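Local coordinates for protein putative NADPH:quinone reductase (Bacillus thuringiensis, PDB 3GMS) that probably reduces quinones with NADPH, as a member of the medium-chain dehydrogenase/reductase superfamily with a GroES-like domain and a Rossmann-type nucleotide-binding domain, at residues L91-E96 with E282-L287; R269-N272 with Y278-Q281. All blocks are in the same frame, centred on the assembly; numbering follows the deposited sequence.

How the contacts relate
From the N terminus the chain first reaches 91-96, at the end of strand 89-92 in the GroES-like part. It then runs through helix 127-139 and the six-stranded parallel sheet of the Rossmann-type domain, and comes back in helix 277-292, where contact 1 closes a loop with 185 residues between its segments. Contact 2 is nested inside this loop: just beyond strand 262-265, helix 268-274 is followed after two residues by helix 277-292, and contact 2 joins the two, with five residues between its segments. Helix 277-292 serves both contacts, whose centres lie about 9 Å apart. R94, L93 and W280 bridge them, so the exit from the nucleotide-binding sheet is tied to the GroES-like barrel.

Contact 1 of 2, residues L91-E96 with E282-L287; sequences LPLRGE and ETFRHL
The ring of F284 meets the ends of L91 and L93, and this small apolar meeting carries the whole contact, burying 88 Å² in all. Along the helix, E282 comes first. Its OE2 accepts from two nitrogens of R285 one turn later, NH2 at 2.6 Å and NE at 2.7 Å, a side-on grip in which the carboxylate oxygen lies in the guanidinium plane. This pair may favour the helix but takes no part in the contact. T283, buried, returns its OG1 to the backbone O of K279, so a small side chain that satisfies its own hydroxyl suits the place.

F284 then reaches across. Its CZ lies 3.6 Å from L93 CD1, the two side chains coming from opposite directions, while its CE2 is 4.1 Å from L91 CD1. Both leucines hold CD1 extended away from CA (chi2 177° in L91 and 176° in L93), which carries that methyl obliquely to the ring. All three residues are buried, so aliphatic and aromatic side chains suit the place. The end of strand 89-92 and the loop after it, in the GroES-like part, thus meet helix 277-292, and F284 also packs on V111 of strand 110-112 and L130 of helix 127-139. R94 of the same loop adds a cation-pi contact with W280, one turn before F284. Between the two segments themselves the contact is apolar only, which implies a modest contribution from burying apolar surface, without directional bonds.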
ATOM      1  N   LEU A  91       4.965  13.658   5.247  1.00 21.86           N
ATOM      2  CA  LEU A  91       3.790  12.758   5.230  1.00 21.44           C
ATOM      3  C   LEU A  91       3.174  12.720   6.632  1.00 22.12           C
ATOM      4  O   LEU A  91       3.831  12.253   7.574  1.00 21.95           O
ATOM      5  CB  LEU A  91       4.182  11.332   4.806  1.00 21.87           C
ATOM      6  CG  LEU A  91       5.142  11.206   3.621  1.00 19.56           C
ATOM      7  CD1 LEU A  91       5.480   9.704   3.393  1.00 20.77           C
ATOM      8  CD2 LEU A  91       4.616  11.885   2.331  1.00 23.68           C
ATOM      9  N   PRO A  92       1.946  13.223   6.784  1.00 21.63           N
ATOM     10  CA  PRO A  92       1.383  13.163   8.155  1.00 22.40           C
ATOM     11  C   PRO A  92       0.605  11.849   8.416  1.00 21.49           C
ATOM     12  O   PRO A  92      -0.621  11.792   8.236  1.00 22.95           O
ATOM     13  CB  PRO A  92       0.480  14.368   8.179  1.00 22.30           C
ATOM     14  CG  PRO A  92      -0.024  14.526   6.749  1.00 22.55           C
ATOM     15  CD  PRO A  92       1.090  14.020   5.858  1.00 22.34           C
ATOM     16  N   LEU A  93       1.317  10.799   8.789  1.00 22.55           N
ATOM     17  CA  LEU A  93       0.743   9.439   8.758  1.00 21.74           C
ATOM     18  C   LEU A  93       0.274   9.022  10.145  1.00 21.85           C
ATOM     19  O   LEU A  93       0.635   9.661  11.127  1.00 22.98           O
ATOM     20  CB  LEU A  93       1.762   8.456   8.175  1.00 21.45           C
ATOM     21  CG  LEU A  93       2.392   8.848   6.836  1.00 20.88           C
ATOM     22  CD1 LEU A  93       3.465   7.853   6.369  1.00 20.25           C
ATOM     23  CD2 LEU A  93       1.292   8.977   5.739  1.00 18.80           C
ATOM     24  N   ARG A  94      -0.559   7.982  10.202  1.00 22.26           N
ATOM     25  CA  ARG A  94      -1.024   7.348  11.461  1.00 22.15           C
ATOM     26  C   ARG A  94      -1.743   8.322  12.370  1.00 23.42           C
ATOM     27  O   ARG A  94      -1.629   8.240  13.617  1.00 24.43           O
ATOM     28  CB  ARG A  94       0.165   6.684  12.193  1.00 21.87           C
ATOM     29  CG  ARG A  94       0.880   5.660  11.345  1.00 21.09           C
ATOM     30  CD  ARG A  94       2.129   5.025  11.983  1.00 21.83           C
ATOM     31  NE  ARG A  94       1.860   4.406  13.292  1.00 22.43           N
ATOM     32  CZ  ARG A  94       2.800   3.786  13.999  1.00 22.45           C
ATOM     33  NH1 ARG A  94       4.025   3.650  13.485  1.00 21.80           N
ATOM     34  NH2 ARG A  94       2.516   3.299  15.204  1.00 21.32           N
ATOM     35  N   GLY A  95      -2.466   9.251  11.762  1.00 22.66           N
ATOM     36  CA  GLY A  95      -3.280  10.222  12.493  1.00 22.76           C
ATOM     37  C   GLY A  95      -4.633  10.250  11.824  1.00 22.08           C
ATOM     38  O   GLY A  95      -5.265   9.193  11.601  1.00 21.59           O
ATOM     39  N   GLU A  96      -5.089  11.451  11.499  1.00 21.89           N
ATOM     40  CA  GLU A  96      -6.387  11.610  10.865  1.00 22.22           C
ATOM     41  C   GLU A  96      -6.413  11.144   9.423  1.00 21.20           C
ATOM     42  O   GLU A  96      -5.382  11.046   8.767  1.00 20.14           O
ATOM     43  CB  GLU A  96      -6.834  13.071  10.903  1.00 23.37           C
ATOM     44  CG  GLU A  96      -7.029  13.563  12.324  1.00 26.33           C
ATOM     45  CD  GLU A  96      -7.364  15.027  12.363  1.00 30.75           C
ATOM     46  OE1 GLU A  96      -6.816  15.797  11.546  1.00 31.04           O
ATOM     47  OE2 GLU A  96      -8.184  15.394  13.233  1.00 30.37           O
ATOM     48  N   GLU A 282      13.311   5.318  10.699  1.00 24.29           N
ATOM     49  CA  GLU A 282      14.507   4.821  10.027  1.00 25.59           C
ATOM     50  C   GLU A 282      14.166   4.054   8.771  1.00 24.38           C
ATOM     51  O   GLU A 282      14.866   4.131   7.755  1.00 23.06           O
ATOM     52  CB  GLU A 282      15.253   3.880  10.958  1.00 27.36           C
ATOM     53  CG  GLU A 282      16.080   4.640  11.925  1.00 33.01           C
ATOM     54  CD  GLU A 282      17.254   5.254  11.201  1.00 39.92           C
ATOM     55  OE1 GLU A 282      18.168   4.486  10.839  1.00 44.76           O
ATOM     56  OE2 GLU A 282      17.225   6.478  10.953  1.00 43.49           O
ATOM     57  N   THR A 283      13.068   3.319   8.837  1.00 23.48           N
ATOM     58  CA  THR A 283      12.625   2.538   7.676  1.00 23.14           C
ATOM     59  C   THR A 283      12.199   3.489   6.548  1.00 22.56           C
ATOM     60  O   THR A 283      12.510   3.250   5.370  1.00 21.61           O
ATOM     61  CB  THR A 283      11.476   1.561   8.064  1.00 24.09           C
ATOM     62  OG1 THR A 283      11.941   0.703   9.114  1.00 24.75           O
ATOM     63  CG2 THR A 283      11.050   0.689   6.896  1.00 23.34           C
ATOM     64  N   PHE A 284      11.496   4.564   6.896  1.00 22.75           N
ATOM     65  CA  PHE A 284      11.148   5.560   5.868  1.00 22.87           C
ATOM     66  C   PHE A 284      12.402   6.225   5.310  1.00 23.64           C
ATOM     67  O   PHE A 284      12.489   6.477   4.105  1.00 23.99           O
ATOM     68  CB  PHE A 284      10.179   6.608   6.384  1.00 22.63           C
ATOM     69  CG  PHE A 284       8.746   6.222   6.201  1.00 22.88           C
ATOM     70  CD1 PHE A 284       8.071   5.593   7.207  1.00 21.56           C
ATOM     71  CD2 PHE A 284       8.109   6.439   4.969  1.00 23.53           C
ATOM     72  CE1 PHE A 284       6.708   5.213   7.023  1.00 22.14           C
ATOM     73  CE2 PHE A 284       6.764   6.090   4.773  1.00 22.74           C
ATOM     74  CZ  PHE A 284       6.073   5.466   5.815  1.00 21.69           C
ATOM     75  N   ARG A 285      13.396   6.471   6.164  1.00 23.23           N
ATOM     76  CA  ARG A 285      14.621   7.114   5.646  1.00 24.87           C
ATOM     77  C   ARG A 285      15.258   6.255   4.599  1.00 25.33           C
ATOM     78  O   ARG A 285      15.810   6.763   3.625  1.00 26.59           O
ATOM     79  CB  ARG A 285      15.601   7.460   6.785  1.00 23.55           C
ATOM     80  CG  ARG A 285      15.265   8.783   7.407  1.00 27.97           C
ATOM     81  CD  ARG A 285      16.387   9.290   8.344  1.00 31.25           C
ATOM     82  NE  ARG A 285      16.295   8.586   9.611  1.00 40.34           N
ATOM     83  CZ  ARG A 285      15.432   8.896  10.586  1.00 42.50           C
ATOM     84  NH1 ARG A 285      14.597   9.931  10.468  1.00 44.33           N
ATOM     85  NH2 ARG A 285      15.416   8.178  11.690  1.00 44.22           N
ATOM     86  N   HIS A 286      15.131   4.945   4.782  1.00 25.78           N
ATOM     87  CA  HIS A 286      15.637   3.994   3.855  1.00 25.99           C
ATOM     88  C   HIS A 286      14.923   3.948   2.518  1.00 25.29           C
ATOM     89  O   HIS A 286      15.583   3.914   1.462  1.00 25.76           O
ATOM     90  CB  HIS A 286      15.711   2.573   4.443  1.00 27.16           C
ATOM     91  CG  HIS A 286      16.470   1.647   3.554  1.00 33.09           C
ATOM     92  ND1 HIS A 286      17.824   1.782   3.328  1.00 37.26           N
ATOM     93  CD2 HIS A 286      16.049   0.662   2.723  1.00 37.24           C
ATOM     94  CE1 HIS A 286      18.218   0.871   2.457  1.00 38.03           C
ATOM     95  NE2 HIS A 286      17.161   0.180   2.073  1.00 39.26           N
ATOM     96  N   LEU A 287      13.596   3.939   2.559  1.00 23.88           N
ATOM     97  CA  LEU A 287      12.804   3.969   1.320  1.00 23.12           C
ATOM     98  C   LEU A 287      13.100   5.263   0.563  1.00 23.06           C
ATOM     99  O   LEU A 287      13.269   5.225  -0.647  1.00 23.38           O
ATOM    100  CB  LEU A 287      11.303   3.905   1.643  1.00 23.76           C
ATOM    101  CG  LEU A 287      10.787   2.613   2.289  1.00 24.80           C
ATOM    102  CD1 LEU A 287       9.353   2.877   2.791  1.00 26.83           C
ATOM    103  CD2 LEU A 287      10.776   1.524   1.287  1.00 25.68           C
TER

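Contact 2 of 2, residues R269-N272 with Y278-Q281; sequences RHWN and YKWQ
N272 OD1 accepts the indole N-H of W280, with NE1 to OD1 at 3.0 Å and an N-H...O angle of 135°, a bent bond. The amide stands almost upright to the ring, their planes 84° apart, and the donor sits well above the carbonyl plane instead of on a lone pair. An asparagine suits this buried place because both ends of its amide are used: ND2 is bonded to the hydroxyl of Y126.

Beside this bond the two tryptophans meet rim to rim, W271 CZ3 lying 3.6 Å from W280 CD1, with neither ring over the face of the other and the planes at 35°. Both have CG anti to the backbone N, which swings each indole toward the other helix. K279 lays its CE 4.2 Å from W271 CZ2, then sends NZ on to a salt bridge with E138, whose other carboxylate oxygen takes the N-H of W271.

E138 belongs to helix 127-139, which also packs L130 against both indoles. W280 further touches V111 of strand 110-112 and L93, so helices 268-274 and 277-292 meet over helix 127-139 beside the GroES-like sheet.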
ATOM      1  N   ARG A 269      -1.015  -2.361   9.723  1.00 24.84           N
ATOM      2  CA  ARG A 269      -1.617  -1.991  11.014  1.00 26.25           C
ATOM      3  C   ARG A 269      -0.810  -2.555  12.203  1.00 25.63           C
ATOM      4  O   ARG A 269      -0.483  -1.835  13.177  1.00 25.34           O
ATOM      5  CB  ARG A 269      -3.016  -2.639  11.045  1.00 27.03           C
ATOM      6  CG  ARG A 269      -3.936  -2.225  12.120  1.00 33.72           C
ATOM      7  CD  ARG A 269      -5.333  -2.286  11.540  1.00 37.70           C
ATOM      8  NE  ARG A 269      -5.808  -3.669  11.442  1.00 41.66           N
ATOM      9  CZ  ARG A 269      -6.226  -4.367  12.496  1.00 44.19           C
ATOM     10  NH1 ARG A 269      -6.210  -3.802  13.705  1.00 41.73           N
ATOM     11  NH2 ARG A 269      -6.665  -5.612  12.348  1.00 47.10           N
ATOM     12  N   HIS A 270      -0.536  -3.848  12.128  1.00 23.88           N
ATOM     13  CA  HIS A 270       0.163  -4.544  13.188  1.00 25.96           C
ATOM     14  C   HIS A 270       1.635  -4.219  13.200  1.00 23.37           C
ATOM     15  O   HIS A 270       2.171  -3.909  14.252  1.00 22.38           O
ATOM     16  CB  HIS A 270      -0.073  -6.047  13.034  1.00 28.35           C
ATOM     17  CG  HIS A 270      -1.515  -6.408  13.204  1.00 35.28           C
ATOM     18  ND1 HIS A 270      -2.318  -5.810  14.156  1.00 39.37           N
ATOM     19  CD2 HIS A 270      -2.305  -7.269  12.531  1.00 38.15           C
ATOM     20  CE1 HIS A 270      -3.536  -6.322  14.086  1.00 41.13           C
ATOM     21  NE2 HIS A 270      -3.553  -7.196  13.094  1.00 42.50           N
ATOM     22  N   TRP A 271       2.275  -4.273  12.032  1.00 21.47           N
ATOM     23  CA  TRP A 271       3.716  -3.956  11.971  1.00 21.74           C
ATOM     24  C   TRP A 271       4.040  -2.589  12.609  1.00 21.80           C
ATOM     25  O   TRP A 271       4.997  -2.449  13.409  1.00 22.81           O
ATOM     26  CB  TRP A 271       4.236  -4.000  10.550  1.00 20.17           C
ATOM     27  CG  TRP A 271       5.764  -3.871  10.550  1.00 20.78           C
ATOM     28  CD1 TRP A 271       6.650  -4.840  10.874  1.00 20.99           C
ATOM     29  CD2 TRP A 271       6.531  -2.686  10.262  1.00 22.25           C
ATOM     30  NE1 TRP A 271       7.955  -4.345  10.765  1.00 22.23           N
ATOM     31  CE2 TRP A 271       7.903  -3.031  10.395  1.00 23.16           C
ATOM     32  CE3 TRP A 271       6.197  -1.379   9.878  1.00 21.80           C
ATOM     33  CZ2 TRP A 271       8.942  -2.106  10.177  1.00 23.81           C
ATOM     34  CZ3 TRP A 271       7.226  -0.462   9.623  1.00 23.29           C
ATOM     35  CH2 TRP A 271       8.590  -0.836   9.787  1.00 21.47           C
ATOM     36  N   ASN A 272       3.255  -1.579  12.242  1.00 22.14           N
ATOM     37  CA  ASN A 272       3.349  -0.238  12.845  1.00 22.48           C
ATOM     38  C   ASN A 272       3.421  -0.264  14.367  1.00 22.90           C
ATOM     39  O   ASN A 272       4.141   0.539  14.959  1.00 22.76           O
ATOM     40  CB  ASN A 272       2.152   0.629  12.435  1.00 23.17           C
ATOM     41  CG  ASN A 272       2.248   1.159  10.997  1.00 21.39           C
ATOM     42  OD1 ASN A 272       3.237   0.949  10.298  1.00 22.65           O
ATOM     43  ND2 ASN A 272       1.197   1.862  10.562  1.00 22.02           N
ATOM     44  N   TYR A 278      11.169   5.065  16.301  1.00 26.53           N
ATOM     45  CA  TYR A 278      12.512   5.271  15.818  1.00 26.88           C
ATOM     46  C   TYR A 278      12.748   4.361  14.614  1.00 26.89           C
ATOM     47  O   TYR A 278      13.209   4.814  13.550  1.00 25.23           O
ATOM     48  CB  TYR A 278      13.521   4.962  16.930  1.00 28.07           C
ATOM     49  CG  TYR A 278      14.944   5.074  16.449  1.00 30.91           C
ATOM     50  CD1 TYR A 278      15.585   6.324  16.407  1.00 35.23           C
ATOM     51  CD2 TYR A 278      15.644   3.946  16.011  1.00 32.76           C
ATOM     52  CE1 TYR A 278      16.910   6.439  15.934  1.00 38.41           C
ATOM     53  CE2 TYR A 278      16.962   4.052  15.527  1.00 37.62           C
ATOM     54  CZ  TYR A 278      17.582   5.302  15.492  1.00 38.80           C
ATOM     55  OH  TYR A 278      18.884   5.402  15.032  1.00 42.51           O
ATOM     56  N   LYS A 279      12.425   3.078  14.783  1.00 25.09           N
ATOM     57  CA  LYS A 279      12.609   2.120  13.700  1.00 24.10           C
ATOM     58  C   LYS A 279      11.708   2.440  12.486  1.00 23.78           C
ATOM     59  O   LYS A 279      12.104   2.252  11.314  1.00 22.63           O
ATOM     60  CB  LYS A 279      12.328   0.694  14.162  1.00 23.63           C
ATOM     61  CG  LYS A 279      12.465  -0.278  12.996  1.00 25.40           C
ATOM     62  CD  LYS A 279      12.646  -1.734  13.351  1.00 31.88           C
ATOM     63  CE  LYS A 279      12.702  -2.509  12.048  1.00 32.01           C
ATOM     64  NZ  LYS A 279      13.263  -3.840  12.248  1.00 35.75           N
ATOM     65  N   TRP A 280      10.477   2.841  12.795  1.00 23.16           N
ATOM     66  CA  TRP A 280       9.496   3.208  11.756  1.00 23.33           C
ATOM     67  C   TRP A 280      10.076   4.384  10.928  1.00 23.42           C
ATOM     68  O   TRP A 280      10.142   4.309   9.716  1.00 22.66           O
ATOM     69  CB  TRP A 280       8.176   3.540  12.449  1.00 23.86           C
ATOM     70  CG  TRP A 280       6.979   3.690  11.553  1.00 23.28           C
ATOM     71  CD1 TRP A 280       6.156   2.692  11.093  1.00 24.47           C
ATOM     72  CD2 TRP A 280       6.464   4.910  11.029  1.00 22.83           C
ATOM     73  NE1 TRP A 280       5.163   3.236  10.301  1.00 22.10           N
ATOM     74  CE2 TRP A 280       5.310   4.592  10.270  1.00 25.39           C
ATOM     75  CE3 TRP A 280       6.834   6.251  11.165  1.00 26.44           C
ATOM     76  CZ2 TRP A 280       4.551   5.573   9.598  1.00 23.58           C
ATOM     77  CZ3 TRP A 280       6.079   7.228  10.500  1.00 26.61           C
ATOM     78  CH2 TRP A 280       4.934   6.873   9.746  1.00 25.71           C
ATOM     79  N   GLN A 281      10.549   5.443  11.594  1.00 22.79           N
ATOM     80  CA  GLN A 281      11.202   6.563  10.886  1.00 23.81           C
ATOM     81  C   GLN A 281      12.449   6.158  10.101  1.00 24.49           C
ATOM     82  O   GLN A 281      12.624   6.585   8.962  1.00 24.26           O
ATOM     83  CB  GLN A 281      11.582   7.693  11.845  1.00 23.00           C
ATOM     84  CG  GLN A 281      10.439   8.418  12.484  1.00 24.19           C
ATOM     85  CD  GLN A 281       9.695   9.373  11.533  1.00 24.28           C
ATOM     86  OE1 GLN A 281      10.228   9.828  10.502  1.00 26.94           O
ATOM     87  NE2 GLN A 281       8.483   9.699  11.900  1.00 25.71           N
TER